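Local structure of putative ABC transporter, periplasmic binding protein, amino acid (Neisseria gonorrhoeae, 2YJP) at residues T157-L162 / K181-V186; V148-P151 / P155-D158; A85-K90 / A259-D264; K90-S95 / L251-G256; D212-W217 / P277-K282. The protein probably serves as the periplasmic receptor that binds L-cysteine and delivers it to an ABC transporter for uptake. The protein carries 1 engineered substitution. All coordinates share one frame; numbering follows the deposited sequence.

The five contacts sample both lobes of a periplasmic binding protein. Contacts 3 and 4 lie side by side, centres about 7 Å apart, where helices 80-93 and 248-264 meet. Contacts 1 and 2, with centres about 11 Å apart, share Thr157 and Asp158 and sit across the chain's centre from that pair; the centres of contacts 1 and 3 are about 40 Å apart. Along the chain they are nested inside the loops closed by contacts 3 and 4: the polypeptide builds part of one lobe, crosses to make the other, and returns. Contact 5 alternates with contacts 3 and 4 in sequence, lies about 17 Å from contact 2 between centres, and its first segment includes Asp212 of the cysteine pocket.

Contact 1 of 5, residues T157-L162 / K181-V186. With ZN (zinc ion), chain E.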
# COMPACT_ATOMS: atom_id res chain seq x y z
N THR A 157 5.39 21.97 8.02
CA THR A 157 6.72 21.63 7.50
C THR A 157 7.62 21.15 8.61
O THR A 157 8.68 20.60 8.36
CB THR A 157 7.41 22.83 6.79
OG1 THR A 157 7.44 23.98 7.68
CG2 THR A 157 6.68 23.21 5.44
N ASP A 158 7.26 21.39 9.88
CA ASP A 158 8.10 20.81 10.90
C ASP A 158 7.30 20.27 12.12
O ASP A 158 6.14 20.64 12.33
CB ASP A 158 9.19 21.78 11.30
CG ASP A 158 8.65 22.93 12.11
OD1 ASP A 158 7.83 22.84 12.91
OD2 ASP A 158 8.96 24.05 12.12
N MET A 159 7.93 19.43 12.94
CA MET A 159 7.24 18.77 14.07
C MET A 159 6.83 19.76 15.18
O MET A 159 5.75 19.64 15.78
CB MET A 159 8.11 17.66 14.65
CG MET A 159 8.64 16.70 13.57
SD MET A 159 7.22 15.87 12.90
CE MET A 159 8.01 14.80 11.63
N ALA A 160 7.65 20.78 15.46
CA ALA A 160 7.19 21.79 16.44
C ALA A 160 5.82 22.39 16.11
O ALA A 160 5.08 22.82 16.98
CB ALA A 160 8.21 22.94 16.63
N GLN A 161 5.48 22.44 14.82
CA GLN A 161 4.18 22.96 14.38
C GLN A 161 3.00 22.06 14.79
O GLN A 161 1.86 22.51 14.80
CB GLN A 161 4.17 23.21 12.87
CG GLN A 161 4.93 24.46 12.45
CD GLN A 161 5.20 24.48 10.96
OE1 GLN A 161 5.23 23.44 10.30
NE2 GLN A 161 5.44 25.64 10.45
N LEU A 162 3.26 20.82 15.19
CA LEU A 162 2.20 20.01 15.69
C LEU A 162 1.82 20.25 17.19
O LEU A 162 0.80 19.71 17.68
CB LEU A 162 2.46 18.55 15.35
CG LEU A 162 2.61 18.27 13.83
CD1 LEU A 162 3.13 16.85 13.55
CD2 LEU A 162 1.36 18.55 13.00
N LYS A 181 6.48 5.70 17.40
CA LYS A 181 7.79 5.32 17.87
C LYS A 181 8.76 6.52 17.95
O LYS A 181 9.46 6.73 18.97
CB LYS A 181 8.35 4.21 16.97
CG LYS A 181 9.44 3.38 17.60
CD LYS A 181 10.83 3.69 17.03
CE LYS A 181 11.95 3.08 17.94
N SER A 182 8.77 7.33 16.90
CA SER A 182 9.79 8.35 16.80
C SER A 182 9.37 9.75 17.30
O SER A 182 10.21 10.58 17.61
CB SER A 182 10.26 8.39 15.35
OG SER A 182 11.00 7.20 15.09
N HIS A 183 8.06 10.02 17.35
CA HIS A 183 7.54 11.31 17.76
C HIS A 183 6.38 11.21 18.79
O HIS A 183 5.28 11.71 18.54
CB HIS A 183 7.13 12.13 16.53
CG HIS A 183 8.25 12.40 15.59
ND1 HIS A 183 9.16 13.43 15.78
CD2 HIS A 183 8.62 11.79 14.43
CE1 HIS A 183 10.04 13.42 14.80
NE2 HIS A 183 9.74 12.45 13.96
N PRO A 184 6.63 10.59 19.97
CA PRO A 184 5.52 10.33 20.91
C PRO A 184 4.91 11.61 21.43
O PRO A 184 3.83 11.57 21.99
CB PRO A 184 6.18 9.59 22.07
CG PRO A 184 7.69 9.90 21.96
CD PRO A 184 7.93 10.11 20.49
N GLU A 185 5.61 12.72 21.23
CA GLU A 185 5.09 14.02 21.61
C GLU A 185 3.94 14.49 20.68
O GLU A 185 3.24 15.44 21.00
CB GLU A 185 6.25 15.03 21.66
CG GLU A 185 6.59 15.75 20.32
CD GLU A 185 7.54 14.94 19.40
OE1 GLU A 185 7.75 13.76 19.68
OE2 GLU A 185 8.09 15.51 18.40
N VAL A 186 3.79 13.88 19.51
CA VAL A 186 2.78 14.29 18.55
C VAL A 186 1.48 13.52 18.80
O VAL A 186 1.46 12.26 18.76
CB VAL A 186 3.22 14.07 17.05
CG1 VAL A 186 2.04 14.36 16.08
CG2 VAL A 186 4.44 14.96 16.72
ZN ZN E . 9.63 14.49 17.50
O HOH W 1 10.46 13.17 18.44
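Met159 reaches across to His183 from a loop in which Gln161 OE1 is held by two backbone N-H groups. Thr157 N lies 2.7 Å from Gln161 OE1, in the carbonyl plane, and Asp158 N is 2.9 Å from the same Gln161 OE1, well above that plane. Asp158 OD1 accepts from the Gln161 backbone N, an Asx motif.

The bent Met159 chain (chi2 -65°) then folds over one face of the His183 imidazole. Its sulfur, SD, sits 4.2 Å from the ring centroid and only 11° off the normal, a Met-aromatic contact. Met159 CE lies over the same ring towards the rim, 3.7 Å from His183 NE2, adding a CH-pi component. Zinc is bound through the ring nitrogen, His183 ND1, at 2.1 Å, and Glu185 OE2 and a water are further ligands. The water also donates to Ser182 O and Glu185 OE1, tying the metal to the end of the helix. Elsewhere in the contact, the buried Leu162 rests its CD1 against Val186 CG1 at 3.7 Å.

His183 leaves helix 174-182 and starts a type I turn leading into strand 187-191, while 157-162 precedes strand 166-170. The contact therefore lies beside two parallel neighbouring strands, with Phe178 and Phe179 of the helix meeting the imidazole.

Contact 2 of 5, residues V148-P151 / P155-D158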
# COMPACT_ATOMS: atom_id res chain seq x y z
N VAL A 148 4.03 14.18 4.67
CA VAL A 148 2.92 14.77 5.45
C VAL A 148 2.15 15.77 4.59
O VAL A 148 2.79 16.64 3.96
CB VAL A 148 3.46 15.50 6.71
CG1 VAL A 148 2.28 16.13 7.50
CG2 VAL A 148 4.26 14.52 7.54
N VAL A 149 0.80 15.67 4.58
CA VAL A 149 -0.01 16.61 3.80
C VAL A 149 -0.80 17.53 4.74
O VAL A 149 -1.24 17.07 5.83
CB VAL A 149 -0.91 15.93 2.79
CG1 VAL A 149 -2.11 15.10 3.48
CG2 VAL A 149 -1.44 16.95 1.77
N SER A 150 -0.96 18.81 4.32
CA SER A 150 -1.63 19.82 5.12
C SER A 150 -2.27 20.88 4.24
O SER A 150 -1.89 21.06 3.07
CB SER A 150 -0.61 20.48 6.08
OG SER A 150 0.51 21.04 5.34
N PRO A 151 -3.24 21.64 4.78
CA PRO A 151 -3.83 22.66 3.90
C PRO A 151 -2.80 23.72 3.46
O PRO A 151 -1.94 24.11 4.27
CB PRO A 151 -4.96 23.30 4.77
CG PRO A 151 -4.65 22.91 6.20
CD PRO A 151 -3.88 21.59 6.11
N PRO A 155 0.38 25.46 6.04
CA PRO A 155 1.21 24.27 5.75
C PRO A 155 1.98 23.80 6.99
O PRO A 155 2.48 24.63 7.80
CB PRO A 155 2.20 24.77 4.67
CG PRO A 155 2.10 26.37 4.72
CD PRO A 155 0.83 26.71 5.39
N ILE A 156 2.12 22.50 7.13
CA ILE A 156 2.96 21.99 8.17
C ILE A 156 4.26 21.45 7.53
O ILE A 156 4.22 20.53 6.65
CB ILE A 156 2.22 20.85 8.88
CG1 ILE A 156 0.92 21.36 9.52
CG2 ILE A 156 3.16 20.12 9.89
CD1 ILE A 156 1.12 22.48 10.67
N THR A 157 5.39 21.97 8.02
CA THR A 157 6.72 21.63 7.50
C THR A 157 7.62 21.15 8.61
O THR A 157 8.68 20.60 8.36
CB THR A 157 7.41 22.83 6.79
OG1 THR A 157 7.44 23.98 7.68
CG2 THR A 157 6.68 23.21 5.44
N ASP A 158 7.26 21.39 9.88
CA ASP A 158 8.10 20.81 10.90
C ASP A 158 7.30 20.27 12.12
O ASP A 158 6.14 20.64 12.33
CB ASP A 158 9.19 21.78 11.30
CG ASP A 158 8.65 22.93 12.11
OD1 ASP A 158 7.83 22.84 12.91
OD2 ASP A 158 8.96 24.05 12.12
O HOH W 2 2.36 18.99 5.36
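This is a short-range contact in which the chain, on leaving strand 142-151, turns back after three residues and lays Pro155 and Ile156 beside Ser150. The segment 155-158 is irregular, so the two runs are joined mainly through a side chain and a water, without backbone pairing of a sheet.

Ser150 OG does most of the work. It accepts a nearly straight bond from Ile156 N, 2.8 Å long with an N-H...O angle of 167°. Its hydroxyl is placed between the backbone N and the carbonyl carbon (chi1 56°), which turns Ser150 OG towards the returning chain and within 3.3 Å of Pro155 CA. A water adds a second link: it lies 2.8 Å from the same Ser150 OG, donates to Ile156 O at 2.7 Å, and gives a weak bond to Val148 O. Beside these polar links, Ile156 CG1 packs on Ser150 CB at 3.9 Å, and the isoleucine also touches Ala208 and Leu162. On the strand's own edges, Val148 and Ser150 pair with Ile230 and Glu227, while Val149 pairs with Leu209.

Here one serine hydroxyl and one water link the strand end to the returning chain. The buried hydroxyl oxygen accepts the Ile156 amide, and the water serves the Ile156 carbonyl, so both polar backbone atoms of that residue are satisfied as the chain departs.

Contact 3 of 5, residues A85-K90 / A259-D264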
# COMPACT_ATOMS: atom_id res chain seq x y z
N ALA A 85 -1.70 -8.57 -8.95
CA ALA A 85 -2.47 -9.72 -8.49
C ALA A 85 -3.07 -10.52 -9.68
O ALA A 85 -3.06 -11.77 -9.69
CB ALA A 85 -3.54 -9.30 -7.47
N LYS A 86 -3.52 -9.80 -10.71
CA LYS A 86 -4.17 -10.43 -11.87
C LYS A 86 -3.14 -11.22 -12.69
O LYS A 86 -3.42 -12.33 -13.17
CB LYS A 86 -4.91 -9.38 -12.70
CG LYS A 86 -6.19 -8.87 -11.99
CD LYS A 86 -7.11 -8.01 -12.90
CE LYS A 86 -6.31 -6.87 -13.53
NZ LYS A 86 -7.12 -5.77 -14.12
N ASP A 87 -1.93 -10.67 -12.76
CA ASP A 87 -0.81 -11.32 -13.42
C ASP A 87 -0.44 -12.65 -12.74
O ASP A 87 -0.23 -13.66 -13.41
CB ASP A 87 0.38 -10.36 -13.45
CG ASP A 87 0.33 -9.40 -14.65
OD1 ASP A 87 -0.36 -9.73 -15.64
OD2 ASP A 87 1.03 -8.34 -14.63
N LEU A 88 -0.36 -12.62 -11.41
CA LEU A 88 -0.09 -13.80 -10.61
C LEU A 88 -1.15 -14.87 -10.80
O LEU A 88 -0.82 -16.05 -10.95
CB LEU A 88 -0.01 -13.47 -9.12
CG LEU A 88 0.99 -12.44 -8.70
CD1 LEU A 88 1.15 -12.65 -7.38
CD2 LEU A 88 2.30 -12.79 -8.91
N ALA A 89 -2.43 -14.47 -10.77
CA ALA A 89 -3.54 -15.42 -11.00
C ALA A 89 -3.54 -16.04 -12.41
O ALA A 89 -3.81 -17.26 -12.59
CB ALA A 89 -4.87 -14.78 -10.70
N LYS A 90 -3.28 -15.21 -13.42
CA LYS A 90 -3.15 -15.73 -14.75
C LYS A 90 -2.05 -16.82 -14.81
O LYS A 90 -2.27 -17.89 -15.41
CB LYS A 90 -2.85 -14.59 -15.74
CG LYS A 90 -2.49 -15.09 -17.10
CD LYS A 90 -2.57 -13.98 -18.12
CE LYS A 90 -1.56 -14.21 -19.19
NZ LYS A 90 -1.29 -15.66 -19.21
N ALA A 259 10.23 -11.66 -9.95
CA ALA A 259 11.52 -11.53 -10.62
C ALA A 259 11.24 -11.53 -12.10
O ALA A 259 11.81 -10.72 -12.85
CB ALA A 259 12.48 -12.71 -10.25
N ALA A 260 10.35 -12.45 -12.51
CA ALA A 260 10.04 -12.61 -13.94
C ALA A 260 9.30 -11.37 -14.45
O ALA A 260 9.54 -10.96 -15.59
CB ALA A 260 9.24 -13.89 -14.24
N MET A 261 8.47 -10.79 -13.60
CA MET A 261 7.71 -9.58 -13.99
C MET A 261 8.54 -8.33 -14.16
O MET A 261 8.21 -7.48 -15.00
CB MET A 261 6.57 -9.30 -13.03
CG MET A 261 5.40 -10.21 -13.19
SD MET A 261 4.35 -9.97 -11.75
CE MET A 261 2.81 -10.49 -12.32
N LYS A 262 9.60 -8.22 -13.34
CA LYS A 262 10.66 -7.22 -13.52
C LYS A 262 11.39 -7.39 -14.85
O LYS A 262 11.66 -6.43 -15.54
CB LYS A 262 11.64 -7.26 -12.34
CG LYS A 262 11.01 -6.82 -11.01
CD LYS A 262 11.98 -6.99 -9.86
CE LYS A 262 11.35 -6.52 -8.54
NZ LYS A 262 12.31 -6.85 -7.38
N LYS A 263 11.67 -8.62 -15.23
CA LYS A 263 12.50 -8.88 -16.40
C LYS A 263 11.72 -8.74 -17.70
O LYS A 263 12.25 -8.23 -18.67
CB LYS A 263 13.15 -10.27 -16.34
CG LYS A 263 14.54 -10.31 -15.65
CD LYS A 263 15.06 -11.77 -15.46
CE LYS A 263 16.55 -11.91 -15.79
NZ LYS A 263 17.02 -13.28 -16.25
N ASP A 264 10.47 -9.19 -17.71
CA ASP A 264 9.67 -9.25 -18.93
C ASP A 264 8.73 -8.07 -19.22
O ASP A 264 7.99 -8.11 -20.18
CB ASP A 264 8.92 -10.59 -19.05
CG ASP A 264 7.73 -10.73 -18.03
OD1 ASP A 264 7.00 -9.92 -17.57
OD2 ASP A 264 7.41 -11.75 -17.57
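Apolar contact is the first kind of interaction, and one residue supplies nearly all of it. Met261 projects from helix 248-264 towards helix 80-93 with its chain extended beyond CG (chi2 167°), so that its end reaches helix 80-93 at Asp87 and Leu88. The Leu88 and Met261 side chains cross at about a right angle, with Leu88 CD2 near Met261 CE. The exact placing of that methyl carbon is uncertain, because its modelled closeness to Asp87 CB is doubtful and carries no weight. At their nearest, Asp87 CA and Met261 CA are 8.7 Å apart; the methionine spans that gap.

Charged groups form the second kind, and they act around the contact more than across it. Asp87 and Asp264 come from different helices, with Asp87 OD2 and Asp264 OD1 6.8 Å apart and not in contact. Arg266, at the start of helix 266-274, forms a salt bridge with Asp264 OD1 and touches both Asp87 and Met261. Its positive charge probably eases the proximity of the two acids.

Backbone bonds are the third kind and stay within each helix, as in Ala89 N to Ala85 O at 3.0 Å. Helix 80-93 also lays Ala85 and Ala89 against strands 57-61 and 99-103. A helix covering a parallel sheet, packed in turn against a helix that returns late in the sequence, is characteristic of the first lobe of family 3 solute-binding proteins.

Contact 4 of 5, residues K90-S95 / L251-G256; sequences KDLLGS and LNWVNG
Leu92 meets Trp253 along most of its length. From CB outwards, the first atom already touches: Leu92 CB is 3.5 Å from Trp253 CH2, at the far rim of the six-membered ring. Leu92 CG is a little more distant, about 4.2 Å from both Trp253 CH2 and CZ2. The branch CD1 then passes over the face, 3.7 Å from the centroid of the six-membered ring and 17° off its normal, in a CH-pi contact that lies slightly towards the rim. With CG anti to the backbone N (chi1 -171°), the leucine runs across the indole, and CB and CD1 reach it together.

Trp253 in turn stretches from its helix towards the partner, its CG likewise anti to N. Beside the leucine, Asp91 CB approaches Trp253 CZ2 obliquely at 4.1 Å, a lesser contact. The carboxylate of Asp91 is engaged elsewhere, in a salt bridge from OD2 to Arg266 NH1, although Glu257 lies close with like charge. Arg266 probably offsets that repulsion.

Just beyond, helix 80-93 ends before Gly94. Ile51 and Val48 of helix 48-54 join Leu92 and Trp253 respectively. This small aromatic-aliphatic cluster is helix-helix packing in the layer flanking the sheet of an alpha/beta lobe, where the C-terminal part of the chain comes back to meet the N-terminal helices.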
# COMPACT_ATOMS: atom_id res chain seq x y z
N LYS A 90 -3.28 -15.21 -13.42
CA LYS A 90 -3.15 -15.73 -14.75
C LYS A 90 -2.05 -16.82 -14.81
O LYS A 90 -2.27 -17.89 -15.41
CB LYS A 90 -2.85 -14.59 -15.74
CG LYS A 90 -2.49 -15.09 -17.10
CD LYS A 90 -2.57 -13.98 -18.12
CE LYS A 90 -1.56 -14.21 -19.19
NZ LYS A 90 -1.29 -15.66 -19.21
N ASP A 91 -0.88 -16.57 -14.20
CA ASP A 91 0.22 -17.56 -14.28
C ASP A 91 -0.12 -18.79 -13.46
O ASP A 91 0.16 -19.89 -13.85
CB ASP A 91 1.54 -16.97 -13.79
CG ASP A 91 2.12 -16.00 -14.76
OD1 ASP A 91 1.83 -16.16 -15.96
OD2 ASP A 91 2.85 -15.06 -14.33
N LEU A 92 -0.74 -18.59 -12.30
CA LEU A 92 -0.97 -19.67 -11.38
C LEU A 92 -2.16 -20.54 -11.81
O LEU A 92 -2.13 -21.75 -11.70
CB LEU A 92 -1.23 -19.13 -9.98
CG LEU A 92 -1.27 -20.25 -8.92
CD1 LEU A 92 0.11 -20.85 -8.59
CD2 LEU A 92 -1.94 -19.77 -7.69
N LEU A 93 -3.20 -19.88 -12.29
CA LEU A 93 -4.50 -20.48 -12.45
C LEU A 93 -4.98 -20.49 -13.88
O LEU A 93 -5.92 -21.21 -14.19
CB LEU A 93 -5.53 -19.78 -11.55
CG LEU A 93 -5.25 -20.14 -10.09
CD1 LEU A 93 -5.40 -19.11 -9.22
CD2 LEU A 93 -6.03 -21.28 -9.54
N GLY A 94 -4.36 -19.71 -14.75
CA GLY A 94 -4.69 -19.78 -16.19
C GLY A 94 -5.56 -18.61 -16.61
O GLY A 94 -5.80 -18.40 -17.78
N SER A 95 -6.01 -17.81 -15.63
CA SER A 95 -6.87 -16.67 -15.96
C SER A 95 -6.79 -15.55 -14.92
O SER A 95 -6.89 -15.83 -13.73
CB SER A 95 -8.33 -17.16 -16.13
OG SER A 95 -9.27 -16.10 -16.05
N LEU A 251 5.67 -18.52 -1.03
CA LEU A 251 6.73 -17.54 -1.00
C LEU A 251 7.68 -17.74 -2.18
O LEU A 251 7.99 -16.78 -2.91
CB LEU A 251 7.50 -17.61 0.33
CG LEU A 251 8.63 -16.59 0.41
CD1 LEU A 251 8.03 -15.10 0.41
CD2 LEU A 251 9.57 -16.83 1.65
N ASN A 252 8.19 -18.97 -2.33
CA ASN A 252 9.14 -19.24 -3.38
C ASN A 252 8.57 -19.00 -4.80
O ASN A 252 9.24 -18.41 -5.67
CB ASN A 252 9.70 -20.65 -3.26
CG ASN A 252 10.64 -20.96 -4.37
OD1 ASN A 252 11.60 -20.22 -4.62
ND2 ASN A 252 10.37 -22.03 -5.07
N TRP A 253 7.31 -19.42 -5.00
CA TRP A 253 6.60 -19.16 -6.25
C TRP A 253 6.37 -17.68 -6.52
O TRP A 253 6.63 -17.23 -7.65
CB TRP A 253 5.25 -19.88 -6.25
CG TRP A 253 4.62 -19.80 -7.56
CD1 TRP A 253 4.88 -20.58 -8.66
CD2 TRP A 253 3.63 -18.86 -7.96
NE1 TRP A 253 4.07 -20.19 -9.70
CE2 TRP A 253 3.29 -19.15 -9.30
CE3 TRP A 253 2.96 -17.83 -7.30
CZ2 TRP A 253 2.34 -18.40 -10.00
CZ3 TRP A 253 2.03 -17.09 -8.00
CH2 TRP A 253 1.73 -17.37 -9.33
N VAL A 254 5.91 -16.94 -5.51
CA VAL A 254 5.77 -15.47 -5.59
C VAL A 254 7.08 -14.75 -5.97
O VAL A 254 7.08 -13.90 -6.88
CB VAL A 254 5.09 -14.83 -4.34
CG1 VAL A 254 4.93 -13.29 -4.49
CG2 VAL A 254 3.68 -15.38 -4.16
N ASN A 255 8.18 -15.12 -5.32
CA ASN A 255 9.52 -14.57 -5.65
C ASN A 255 9.88 -14.71 -7.15
O ASN A 255 10.29 -13.74 -7.77
CB ASN A 255 10.60 -15.29 -4.84
CG ASN A 255 10.61 -14.88 -3.37
OD1 ASN A 255 10.02 -13.87 -3.00
ND2 ASN A 255 11.29 -15.66 -2.54
N GLY A 256 9.73 -15.93 -7.70
CA GLY A 256 10.01 -16.22 -9.08
C GLY A 256 9.11 -15.41 -10.01
O GLY A 256 9.54 -14.88 -11.02

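Contact 5 of 5, residues D212-W217 / P277-K282; sequences DNALLW and PVYGEK. With CYS (cysteine), chain D.
Ala214 O lies at the edge of the Tyr279 ring, in its plane, and the CB of Trp217 meets the same rim, 3.9 Å from Tyr279 CE1. One face of the tyrosine is covered from its own segment by Val278 CG1, 3.8 Å above the centre. The Trp217 indole has Asn213 O above one face, 3.3 Å from the plane, with Tyr279 CE1 at its edge.

Tyr279 OH donates to Ala214 O at 2.6 Å, a short bond that approaches from 55° out of the carbonyl plane, away from the lone pairs. Tyr279 OH also lies 3.5 Å from Ala214 CB, so the hydroxyl rests against both the backbone and the methyl of one residue. Tyr279 further touches Pro67 and Phe68.

The contact thus joins the short helix 276-279, through its tyrosine, to a carbonyl in the first turn of helix 213-222. Just before that helix, Asp212 OD2 accepts from the amino nitrogen of the bound cysteine at 2.7 Å and makes a salt bridge with Lys65; an acidic residue holding the ligand's amino group is typical of amino-acid-binding proteins of this family.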
# COMPACT_ATOMS: atom_id res chain seq x y z
N ASP A 212 2.10 7.30 3.15
CA ASP A 212 3.03 7.06 2.06
C ASP A 212 3.02 8.31 1.20
O ASP A 212 1.95 8.79 0.83
CB ASP A 212 2.57 5.82 1.20
CG ASP A 212 2.84 4.48 1.89
OD1 ASP A 212 3.46 4.50 2.99
OD2 ASP A 212 2.43 3.37 1.35
N ASN A 213 4.18 8.84 0.82
CA ASN A 213 4.15 10.10 0.03
C ASN A 213 3.49 9.97 -1.34
O ASN A 213 2.78 10.90 -1.78
CB ASN A 213 5.52 10.81 -0.07
CG ASN A 213 6.66 9.92 -0.67
OD1 ASN A 213 6.43 8.90 -1.35
ND2 ASN A 213 7.91 10.37 -0.43
N ALA A 214 3.70 8.83 -1.99
CA ALA A 214 3.09 8.57 -3.27
C ALA A 214 1.56 8.63 -3.15
O ALA A 214 0.90 9.13 -4.02
CB ALA A 214 3.54 7.15 -3.80
N LEU A 215 0.99 8.07 -2.10
CA LEU A 215 -0.43 8.24 -1.91
C LEU A 215 -0.75 9.74 -1.79
O LEU A 215 -1.67 10.24 -2.43
CB LEU A 215 -0.92 7.50 -0.64
CG LEU A 215 -2.39 7.72 -0.31
CD1 LEU A 215 -3.30 7.22 -1.48
CD2 LEU A 215 -2.73 7.01 0.98
N LEU A 216 0.02 10.45 -0.96
CA LEU A 216 -0.30 11.87 -0.69
C LEU A 216 -0.18 12.75 -1.94
O LEU A 216 -1.00 13.64 -2.16
CB LEU A 216 0.61 12.42 0.40
CG LEU A 216 0.56 11.78 1.80
CD1 LEU A 216 1.42 12.65 2.77
CD2 LEU A 216 -0.87 11.62 2.30
N TRP A 217 0.82 12.47 -2.79
CA TRP A 217 0.91 13.18 -4.06
C TRP A 217 -0.36 12.91 -4.92
O TRP A 217 -0.86 13.82 -5.57
CB TRP A 217 2.17 12.82 -4.84
CG TRP A 217 3.49 13.17 -4.10
CD1 TRP A 217 3.75 14.29 -3.33
CD2 TRP A 217 4.73 12.44 -4.16
NE1 TRP A 217 5.06 14.27 -2.88
CE2 TRP A 217 5.68 13.14 -3.35
CE3 TRP A 217 5.12 11.25 -4.77
CZ2 TRP A 217 7.02 12.69 -3.16
CZ3 TRP A 217 6.46 10.79 -4.57
CH2 TRP A 217 7.39 11.52 -3.78
N PRO A 277 -0.30 7.66 -15.37
CA PRO A 277 -1.32 8.69 -15.61
C PRO A 277 -1.45 9.64 -14.40
O PRO A 277 -1.81 10.80 -14.55
CB PRO A 277 -2.61 7.87 -15.86
CG PRO A 277 -2.12 6.54 -16.35
CD PRO A 277 -0.86 6.29 -15.52
N VAL A 278 -1.11 9.16 -13.23
CA VAL A 278 -1.28 9.97 -12.05
C VAL A 278 -0.09 10.94 -11.90
O VAL A 278 -0.27 12.17 -11.84
CB VAL A 278 -1.46 9.11 -10.81
CG1 VAL A 278 -1.37 9.97 -9.54
CG2 VAL A 278 -2.76 8.34 -10.90
N TYR A 279 1.13 10.38 -11.86
CA TYR A 279 2.28 11.22 -11.58
C TYR A 279 2.88 11.91 -12.82
O TYR A 279 3.57 12.90 -12.66
CB TYR A 279 3.34 10.43 -10.81
CG TYR A 279 2.76 9.73 -9.61
CD1 TYR A 279 2.35 10.47 -8.48
CD2 TYR A 279 2.60 8.34 -9.59
CE1 TYR A 279 1.83 9.87 -7.40
CE2 TYR A 279 2.07 7.72 -8.49
CZ TYR A 279 1.68 8.48 -7.40
OH TYR A 279 1.13 7.90 -6.27
N GLY A 280 2.62 11.40 -14.03
CA GLY A 280 3.28 11.91 -15.24
C GLY A 280 4.80 11.81 -15.16
O GLY A 280 5.33 10.85 -14.60
N GLU A 281 5.49 12.85 -15.66
CA GLU A 281 6.94 12.94 -15.59
C GLU A 281 7.46 13.42 -14.22
O GLU A 281 8.68 13.43 -14.00
CB GLU A 281 7.51 13.81 -16.72
CG GLU A 281 7.15 13.30 -18.16
CD GLU A 281 8.17 13.71 -19.25
OE1 GLU A 281 8.39 14.93 -19.47
OE2 GLU A 281 8.74 12.79 -19.90
N LYS A 282 6.54 13.75 -13.30
CA LYS A 282 6.88 14.32 -11.97
C LYS A 282 7.57 13.29 -11.04
O LYS A 282 8.31 13.66 -10.11
CB LYS A 282 5.64 14.92 -11.28
CG LYS A 282 5.75 16.38 -10.82
CD LYS A 282 5.47 17.35 -11.95
N CYS D . 2.49 0.97 2.61
CA CYS D . 2.20 1.47 3.97
C CYS D . 2.06 0.30 4.94
O CYS D . 2.26 -0.88 4.52
CB CYS D . 0.92 2.29 4.01
SG CYS D . -0.54 1.42 3.41
OXT CYS D . 1.78 0.55 6.12